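Local coordinates for protein adenosine deaminase 1 (Arthrobacter aurescens, PDB 3RYS) that probably deaminates adenine to hypoxanthine by zinc-dependent hydrolysis, in purine salvage and nitrogen catabolism, at residues R195-A200 / R220-I225; V15-L20 / G93-A98. One frame throughout, in Å; residues are numbered along the deposited sequence.

How the interactions relate
Interactions 1 and 2 are both buried and each pairs neighbouring parallel strands of one barrel. Interaction 2 pairs the first two strands, 15-17 and 95-102; interaction 1 pairs the fifth and sixth, 195-200 and 220-221. Their centres are about 16 Å apart, yet both reach the same zinc, through H19 from interaction 2 and H199 from interaction 1. Interaction 1 lies close to the reaction centre. It brings a carboxylate and two histidines close to the zinc and bound adenine, among apolar residues. Both have backbone bonds between strands. In interaction 2 the side chains across them are mostly valine and alanine, beside the E17 carboxylate, and the partly exposed R96 leads away. H19 also packs against D222 and H223 of interaction 1.

Interaction 1. Residues R195-A200 / R220-I225; sequences RRIAHA and RIDHGI. With ZN (zinc ion), chain C; ADE (adenine), chain D.
D222 packs against I197, A198 and H199 of the neighbouring strand. Its CB lies over one face of the H199 ring, towards the rim, in a CH-pi contact 4.0 Å from D222 CB to the H199 ring centroid. CG stands anti to the carbonyl carbon (chi1 -63°), and this brings the carboxylate back over A198 and I197. D222 CG is 3.8 Å from A198 O. The two oxygens then part. D222 OD2 sits 3.5 Å from I197 CD1, while OD1 is hydrogen-bonded to T245. The carboxylate plane is turned 58° from the H199 ring. The two strands belong to a beta-alpha-beta unit of the TIM barrel, with helix 206-214 between them. Their parallel pairing includes D222 N to A198 O at 2.9 Å and A200 N to D222 O at 3.0 Å, the second in the carbonyl plane. A200 CB meets I221 CG2, and both residues touch I209 of that helix. H199 NE2 binds the zinc ion at 2.3 Å, together with H19, H21, D280 and adenine N6. H223 CD2 touches H199 CD2 at 3.6 Å, and adenine N6 lies at the edge of the H223 ring, 3.0 Å from H223 NE2. With an alanine here, adenine N6 would probably lose this nitrogen neighbour and a gap would be likely to open beside H199 CD2.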
ATOM      1  N   ARG A 195      -2.810  14.968  -3.867  1.00 21.33           N
ATOM      2  CA  ARG A 195      -1.453  14.445  -3.871  1.00 21.94           C
ATOM      3  C   ARG A 195      -1.362  13.229  -4.785  1.00 19.07           C
ATOM      4  O   ARG A 195      -2.379  12.623  -5.120  1.00 19.09           O
ATOM      5  CB  ARG A 195      -1.007  14.121  -2.446  1.00 20.41           C
ATOM      6  CG  ARG A 195      -0.785  15.375  -1.617  1.00 19.16           C
ATOM      7  CD  ARG A 195      -0.130  15.057  -0.294  1.00 24.56           C
ATOM      8  NE  ARG A 195       0.708  16.156   0.178  1.00 23.36           N
ATOM      9  CZ  ARG A 195       1.956  16.369  -0.231  1.00 29.74           C
ATOM     10  NH1 ARG A 195       2.512  15.566  -1.124  1.00 21.61           N
ATOM     11  NH2 ARG A 195       2.651  17.391   0.249  1.00 45.97           N
ATOM     12  N   ARG A 196      -0.152  12.880  -5.202  1.00 19.43           N
ATOM     13  CA  ARG A 196       0.008  11.872  -6.245  1.00 17.60           C
ATOM     14  C   ARG A 196       1.009  10.779  -5.906  1.00 14.95           C
ATOM     15  O   ARG A 196       2.137  11.059  -5.508  1.00 16.53           O
ATOM     16  CB  ARG A 196       0.422  12.543  -7.551  1.00 17.76           C
ATOM     17  CG  ARG A 196      -0.667  13.363  -8.196  1.00 21.29           C
ATOM     18  CD  ARG A 196      -0.108  14.690  -8.652  1.00 24.12           C
ATOM     19  NE  ARG A 196       0.038  15.594  -7.517  1.00 27.38           N
ATOM     20  CZ  ARG A 196       1.065  16.417  -7.344  1.00 27.25           C
ATOM     21  NH1 ARG A 196       2.052  16.446  -8.230  1.00 24.78           N
ATOM     22  NH2 ARG A 196       1.109  17.201  -6.276  1.00 27.36           N
ATOM     23  N   ILE A 197       0.583   9.531  -6.070  1.00 13.30           N
ATOM     24  CA  ILE A 197       1.491   8.392  -6.021  1.00 14.54           C
ATOM     25  C   ILE A 197       1.145   7.419  -7.145  1.00 15.30           C
ATOM     26  O   ILE A 197       0.064   7.491  -7.727  1.00 13.22           O
ATOM     27  CB  ILE A 197       1.427   7.657  -4.675  1.00 11.69           C
ATOM     28  CG1 ILE A 197       0.043   7.038  -4.479  1.00 15.56           C
ATOM     29  CG2 ILE A 197       1.761   8.599  -3.538  1.00 13.16           C
ATOM     30  CD1 ILE A 197      -0.080   6.205  -3.223  1.00 16.34           C
ATOM     31  N   ALA A 198       2.065   6.512  -7.456  1.00 14.11           N
ATOM     32  CA  ALA A 198       1.823   5.539  -8.512  1.00 13.76           C
ATOM     33  C   ALA A 198       2.713   4.314  -8.373  1.00 12.80           C
ATOM     34  O   ALA A 198       3.883   4.421  -8.004  1.00 13.37           O
ATOM     35  CB  ALA A 198       2.019   6.182  -9.880  1.00 16.03           C
ATOM     36  N   HIS A 199       2.146   3.149  -8.669  1.00 12.74           N
ATOM     37  CA  HIS A 199       2.922   1.918  -8.747  1.00 11.87           C
ATOM     38  C   HIS A 199       3.849   1.972  -9.949  1.00 11.58           C
ATOM     39  O   HIS A 199       3.417   2.268 -11.064  1.00 12.26           O
ATOM     40  CB  HIS A 199       1.998   0.708  -8.861  1.00 11.75           C
ATOM     41  CG  HIS A 199       1.384   0.298  -7.561  1.00 12.98           C
ATOM     42  ND1 HIS A 199       0.686   1.175  -6.759  1.00 13.74           N
ATOM     43  CD2 HIS A 199       1.362  -0.896  -6.924  1.00 13.42           C
ATOM     44  CE1 HIS A 199       0.259   0.539  -5.683  1.00 14.14           C
ATOM     45  NE2 HIS A 199       0.654  -0.720  -5.760  1.00 14.50           N
ATOM     46  N   ALA A 200       5.127   1.695  -9.718  1.00 11.75           N
ATOM     47  CA  ALA A 200       6.110   1.690 -10.795  1.00 12.71           C
ATOM     48  C   ALA A 200       7.322   0.829 -10.450  1.00 13.47           C
ATOM     49  O   ALA A 200       7.850   0.893  -9.341  1.00 13.36           O
ATOM     50  CB  ALA A 200       6.545   3.116 -11.131  1.00 11.48           C
ATOM     51  N   ARG A 220       5.643  10.052  -4.662  1.00 14.91           N
ATOM     52  CA  ARG A 220       6.441   8.894  -4.271  1.00 20.49           C
ATOM     53  C   ARG A 220       6.144   7.672  -5.133  1.00 16.73           C
ATOM     54  O   ARG A 220       5.037   7.513  -5.641  1.00 16.57           O
ATOM     55  CB  ARG A 220       6.329   8.584  -2.767  1.00 19.56           C
ATOM     56  CG  ARG A 220       4.933   8.620  -2.175  1.00 17.49           C
ATOM     57  CD  ARG A 220       4.956   8.219  -0.694  1.00 14.30           C
ATOM     58  NE  ARG A 220       3.672   7.669  -0.274  1.00 14.53           N
ATOM     59  CZ  ARG A 220       2.841   8.260   0.577  1.00 15.25           C
ATOM     60  NH1 ARG A 220       3.160   9.414   1.138  1.00 15.85           N
ATOM     61  NH2 ARG A 220       1.693   7.679   0.885  1.00 19.96           N
ATOM     62  N   ILE A 221       7.157   6.832  -5.317  1.00 15.23           N
ATOM     63  CA  ILE A 221       7.040   5.658  -6.167  1.00 14.48           C
ATOM     64  C   ILE A 221       6.679   4.435  -5.337  1.00 16.23           C
ATOM     65  O   ILE A 221       7.261   4.191  -4.275  1.00 14.61           O
ATOM     66  CB  ILE A 221       8.352   5.382  -6.931  1.00 15.14           C
ATOM     67  CG1 ILE A 221       8.624   6.487  -7.956  1.00 13.22           C
ATOM     68  CG2 ILE A 221       8.295   4.027  -7.616  1.00 15.06           C
ATOM     69  CD1 ILE A 221       7.701   6.455  -9.148  1.00 12.90           C
ATOM     70  N   ASP A 222       5.714   3.666  -5.822  1.00 13.45           N
ATOM     71  CA  ASP A 222       5.281   2.473  -5.116  1.00 12.91           C
ATOM     72  C   ASP A 222       5.955   1.228  -5.690  1.00 13.07           C
ATOM     73  O   ASP A 222       5.875   0.958  -6.889  1.00 10.34           O
ATOM     74  CB  ASP A 222       3.755   2.381  -5.134  1.00 13.00           C
ATOM     75  CG  ASP A 222       3.101   3.552  -4.408  1.00 14.74           C
ATOM     76  OD1 ASP A 222       3.504   3.846  -3.261  1.00 13.19           O
ATOM     77  OD2 ASP A 222       2.190   4.182  -4.983  1.00 15.69           O
ATOM     78  N   HIS A 223       6.630   0.489  -4.810  1.00 13.70           N
ATOM     79  CA  HIS A 223       7.534  -0.597  -5.192  1.00 14.13           C
ATOM     80  C   HIS A 223       8.884  -0.038  -5.669  1.00 15.32           C
ATOM     81  O   HIS A 223       9.784   0.194  -4.863  1.00 15.25           O
ATOM     82  CB  HIS A 223       6.906  -1.526  -6.240  1.00 12.24           C
ATOM     83  CG  HIS A 223       5.790  -2.370  -5.706  1.00 14.10           C
ATOM     84  ND1 HIS A 223       5.976  -3.308  -4.713  1.00 13.91           N
ATOM     85  CD2 HIS A 223       4.475  -2.425  -6.032  1.00 16.32           C
ATOM     86  CE1 HIS A 223       4.823  -3.895  -4.441  1.00 14.05           C
ATOM     87  NE2 HIS A 223       3.898  -3.383  -5.231  1.00 13.52           N
ATOM     88  N   GLY A 224       9.019   0.173  -6.974  1.00 15.20           N
ATOM     89  CA  GLY A 224      10.203   0.806  -7.528  1.00 15.22           C
ATOM     90  C   GLY A 224      11.467  -0.040  -7.549  1.00 15.70           C
ATOM     91  O   GLY A 224      12.541   0.464  -7.867  1.00 15.46           O
ATOM     92  N   ILE A 225      11.353  -1.324  -7.229  1.00 14.74           N
ATOM     93  CA  ILE A 225      12.538  -2.168  -7.120  1.00 16.34           C
ATOM     94  C   ILE A 225      13.278  -2.380  -8.445  1.00 16.90           C
ATOM     95  O   ILE A 225      14.481  -2.662  -8.452  1.00 16.05           O
ATOM     96  CB  ILE A 225      12.219  -3.538  -6.497  1.00 16.11           C
ATOM     97  CG1 ILE A 225      11.194  -4.285  -7.351  1.00 16.70           C
ATOM     98  CG2 ILE A 225      11.729  -3.373  -5.061  1.00 15.83           C
ATOM     99  CD1 ILE A 225      11.151  -5.778  -7.075  1.00 16.83           C
TER
HETATM  100 ZN    ZN C 344       0.682  -2.401  -4.228  1.00 17.39          ZN
HETATM  101  N9  ADE D 345      -3.215  -3.997  -6.644  1.00 18.84           N
HETATM  102  C8  ADE D 345      -3.141  -4.309  -5.312  1.00 21.89           C
HETATM  103  N7  ADE D 345      -1.917  -4.503  -4.869  1.00 20.30           N
HETATM  104  C5  ADE D 345      -1.133  -4.306  -5.997  1.00 22.54           C
HETATM  105  C6  ADE D 345       0.262  -4.368  -6.205  1.00 23.31           C
HETATM  106  N6  ADE D 345       1.133  -4.661  -5.232  1.00 21.81           N
HETATM  107  N1  ADE D 345       0.723  -4.117  -7.451  1.00 22.49           N
HETATM  108  C2  ADE D 345      -0.157  -3.826  -8.420  1.00 22.84           C
HETATM  109  N3  ADE D 345      -1.488  -3.737  -8.349  1.00 21.82           N
HETATM  110  C4  ADE D 345      -1.915  -3.993  -7.099  1.00 20.84           C

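Interaction 2. Residues V15-L20 / G93-A98; sequences VAELHL and GGVRHA. With ZN (zinc ion), chain C.
The first strand of the TIM barrel runs parallel to strand 95-102, with V15 beside V95 and E17 beside A98. The register skips R96, where the second chain turns a corner. G94, just before V95, has positive phi and belongs to a Schellman motif at the end of helix 76-92. V15 is gripped twice: its N bonds to G94 O at 3.2 Å, coming from above the carbonyl plane, and R96 N bonds to V15 O at 2.8 Å, nearly straight. E17 N completes the pairing, 2.8 Å from H97 O. V15 CG2 and V95 CG2 make a loose apolar contact at 4.3 Å, on the face covered by helix 289-300. E17 shares this face. CG is anti to the backbone N (chi1 -166°), and the chain extended beyond it brings E17 OE1 to 4.1 Å from V95 CG2. The buried carboxylate is hydrogen-bonded to Y86 and S279. On the opposite face, A16 CB sits at the edge of the H97 ring, 4.1 Å from H97 ND1. R96 passes its CB by V15 O, and its NE forms a salt bridge with E331. Beyond the strand comes the HxH zinc motif of this superfamily, H19 and H21, in which H19 NE2 reaches the zinc ion at 2.3 Å.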
ATOM      1  N   VAL A  15       6.173   2.981  12.972  1.00 13.10           N
ATOM      2  CA  VAL A  15       6.326   3.326  11.561  1.00 15.85           C
ATOM      3  C   VAL A  15       5.087   3.991  11.000  1.00 15.62           C
ATOM      4  O   VAL A  15       4.052   4.075  11.666  1.00 14.33           O
ATOM      5  CB  VAL A  15       6.593   2.079  10.685  1.00 15.05           C
ATOM      6  CG1 VAL A  15       7.802   1.301  11.192  1.00 14.93           C
ATOM      7  CG2 VAL A  15       5.351   1.194  10.636  1.00 13.43           C
ATOM      8  N   ALA A  16       5.207   4.456   9.762  1.00 13.98           N
ATOM      9  CA  ALA A  16       4.043   4.820   8.969  1.00 15.43           C
ATOM     10  C   ALA A  16       3.946   3.871   7.776  1.00 14.28           C
ATOM     11  O   ALA A  16       4.934   3.643   7.085  1.00 15.78           O
ATOM     12  CB  ALA A  16       4.144   6.254   8.503  1.00 12.96           C
ATOM     13  N   GLU A  17       2.771   3.298   7.545  1.00 13.82           N
ATOM     14  CA  GLU A  17       2.570   2.494   6.343  1.00 14.94           C
ATOM     15  C   GLU A  17       1.989   3.357   5.216  1.00 13.83           C
ATOM     16  O   GLU A  17       0.879   3.880   5.324  1.00 11.49           O
ATOM     17  CB  GLU A  17       1.693   1.269   6.623  1.00 13.50           C
ATOM     18  CG  GLU A  17       1.731   0.224   5.511  1.00 13.17           C
ATOM     19  CD  GLU A  17       1.252  -1.153   5.960  1.00 13.48           C
ATOM     20  OE1 GLU A  17       0.465  -1.234   6.925  1.00 13.66           O
ATOM     21  OE2 GLU A  17       1.668  -2.158   5.343  1.00 12.19           O
ATOM     22  N   LEU A  18       2.764   3.510   4.145  1.00 12.67           N
ATOM     23  CA  LEU A  18       2.402   4.393   3.046  1.00 14.31           C
ATOM     24  C   LEU A  18       1.906   3.624   1.824  1.00 14.50           C
ATOM     25  O   LEU A  18       1.303   4.198   0.916  1.00 14.60           O
ATOM     26  CB  LEU A  18       3.601   5.255   2.649  1.00 16.17           C
ATOM     27  CG  LEU A  18       4.261   6.082   3.752  1.00 15.18           C
ATOM     28  CD1 LEU A  18       5.414   6.897   3.182  1.00 14.58           C
ATOM     29  CD2 LEU A  18       3.242   6.981   4.432  1.00 13.98           C
ATOM     30  N   HIS A  19       2.177   2.324   1.805  1.00 13.65           N
ATOM     31  CA  HIS A  19       1.807   1.471   0.683  1.00 13.58           C
ATOM     32  C   HIS A  19       0.962   0.305   1.191  1.00 13.61           C
ATOM     33  O   HIS A  19       1.495  -0.690   1.691  1.00 12.33           O
ATOM     34  CB  HIS A  19       3.067   0.952  -0.017  1.00 10.30           C
ATOM     35  CG  HIS A  19       2.797   0.185  -1.274  1.00 11.82           C
ATOM     36  ND1 HIS A  19       3.683   0.153  -2.331  1.00 14.15           N
ATOM     37  CD2 HIS A  19       1.741  -0.575  -1.647  1.00 11.57           C
ATOM     38  CE1 HIS A  19       3.189  -0.600  -3.296  1.00 10.88           C
ATOM     39  NE2 HIS A  19       2.009  -1.050  -2.907  1.00 11.28           N
ATOM     40  N   LEU A  20      -0.354   0.435   1.070  1.00 10.95           N
ATOM     41  CA  LEU A  20      -1.264  -0.584   1.573  1.00 10.70           C
ATOM     42  C   LEU A  20      -2.648  -0.497   0.952  1.00 11.72           C
ATOM     43  O   LEU A  20      -3.301   0.546   1.008  1.00 12.10           O
ATOM     44  CB  LEU A  20      -1.390  -0.494   3.089  1.00 10.66           C
ATOM     45  CG  LEU A  20      -2.457  -1.450   3.617  1.00 10.99           C
ATOM     46  CD1 LEU A  20      -1.887  -2.306   4.728  1.00 13.31           C
ATOM     47  CD2 LEU A  20      -3.728  -0.717   4.056  1.00  9.41           C
ATOM     48  N   GLY A  93       0.785  -3.723  15.478  1.00 15.55           N
ATOM     49  CA  GLY A  93       2.061  -4.007  14.849  1.00 14.14           C
ATOM     50  C   GLY A  93       2.990  -2.812  14.779  1.00 15.36           C
ATOM     51  O   GLY A  93       4.080  -2.896  14.208  1.00 18.52           O
ATOM     52  N   GLY A  94       2.562  -1.688  15.345  1.00 13.40           N
ATOM     53  CA  GLY A  94       3.424  -0.523  15.435  1.00 14.12           C
ATOM     54  C   GLY A  94       3.087   0.611  14.487  1.00 16.13           C
ATOM     55  O   GLY A  94       3.687   1.681  14.573  1.00 16.15           O
ATOM     56  N   VAL A  95       2.134   0.384  13.584  1.00 15.35           N
ATOM     57  CA  VAL A  95       1.721   1.410  12.627  1.00 14.82           C
ATOM     58  C   VAL A  95       1.112   2.618  13.347  1.00 14.46           C
ATOM     59  O   VAL A  95       0.066   2.514  13.990  1.00 13.71           O
ATOM     60  CB  VAL A  95       0.720   0.857  11.582  1.00 14.54           C
ATOM     61  CG1 VAL A  95       0.322   1.941  10.588  1.00 13.49           C
ATOM     62  CG2 VAL A  95       1.310  -0.335  10.850  1.00 12.70           C
ATOM     63  N   ARG A  96       1.780   3.761  13.234  1.00 14.00           N
ATOM     64  CA  ARG A  96       1.360   4.976  13.922  1.00 15.50           C
ATOM     65  C   ARG A  96       0.582   5.883  12.976  1.00 14.80           C
ATOM     66  O   ARG A  96      -0.224   6.715  13.400  1.00 14.45           O
ATOM     67  CB  ARG A  96       2.585   5.706  14.466  1.00 14.99           C
ATOM     68  CG  ARG A  96       3.303   4.935  15.546  1.00 15.60           C
ATOM     69  CD  ARG A  96       2.442   4.884  16.791  1.00 18.42           C
ATOM     70  NE  ARG A  96       2.287   6.215  17.362  1.00 25.83           N
ATOM     71  CZ  ARG A  96       1.181   6.656  17.949  1.00 27.09           C
ATOM     72  NH1 ARG A  96       0.119   5.865  18.038  1.00 28.41           N
ATOM     73  NH2 ARG A  96       1.133   7.889  18.438  1.00 22.17           N
ATOM     74  N   HIS A  97       0.830   5.696  11.686  1.00 14.83           N
ATOM     75  CA  HIS A  97       0.187   6.471  10.640  1.00 14.64           C
ATOM     76  C   HIS A  97       0.034   5.580   9.415  1.00 15.36           C
ATOM     77  O   HIS A  97       0.973   4.876   9.021  1.00 13.57           O
ATOM     78  CB  HIS A  97       1.034   7.697  10.305  1.00 13.67           C
ATOM     79  CG  HIS A  97       0.443   8.574   9.245  1.00 16.06           C
ATOM     80  ND1 HIS A  97       0.794   8.476   7.915  1.00 15.24           N
ATOM     81  CD2 HIS A  97      -0.460   9.579   9.322  1.00 15.48           C
ATOM     82  CE1 HIS A  97       0.125   9.377   7.219  1.00 13.74           C
ATOM     83  NE2 HIS A  97      -0.643  10.059   8.049  1.00 13.71           N
ATOM     84  N   ALA A  98      -1.150   5.605   8.816  1.00 14.02           N
ATOM     85  CA  ALA A  98      -1.445   4.734   7.690  1.00 12.72           C
ATOM     86  C   ALA A  98      -2.057   5.518   6.542  1.00 13.89           C
ATOM     87  O   ALA A  98      -3.084   6.177   6.709  1.00 14.26           O
ATOM     88  CB  ALA A  98      -2.374   3.614   8.126  1.00 13.33           C
TER
HETATM   89 ZN    ZN C 344       0.682  -2.401  -4.228  1.00 17.39          ZN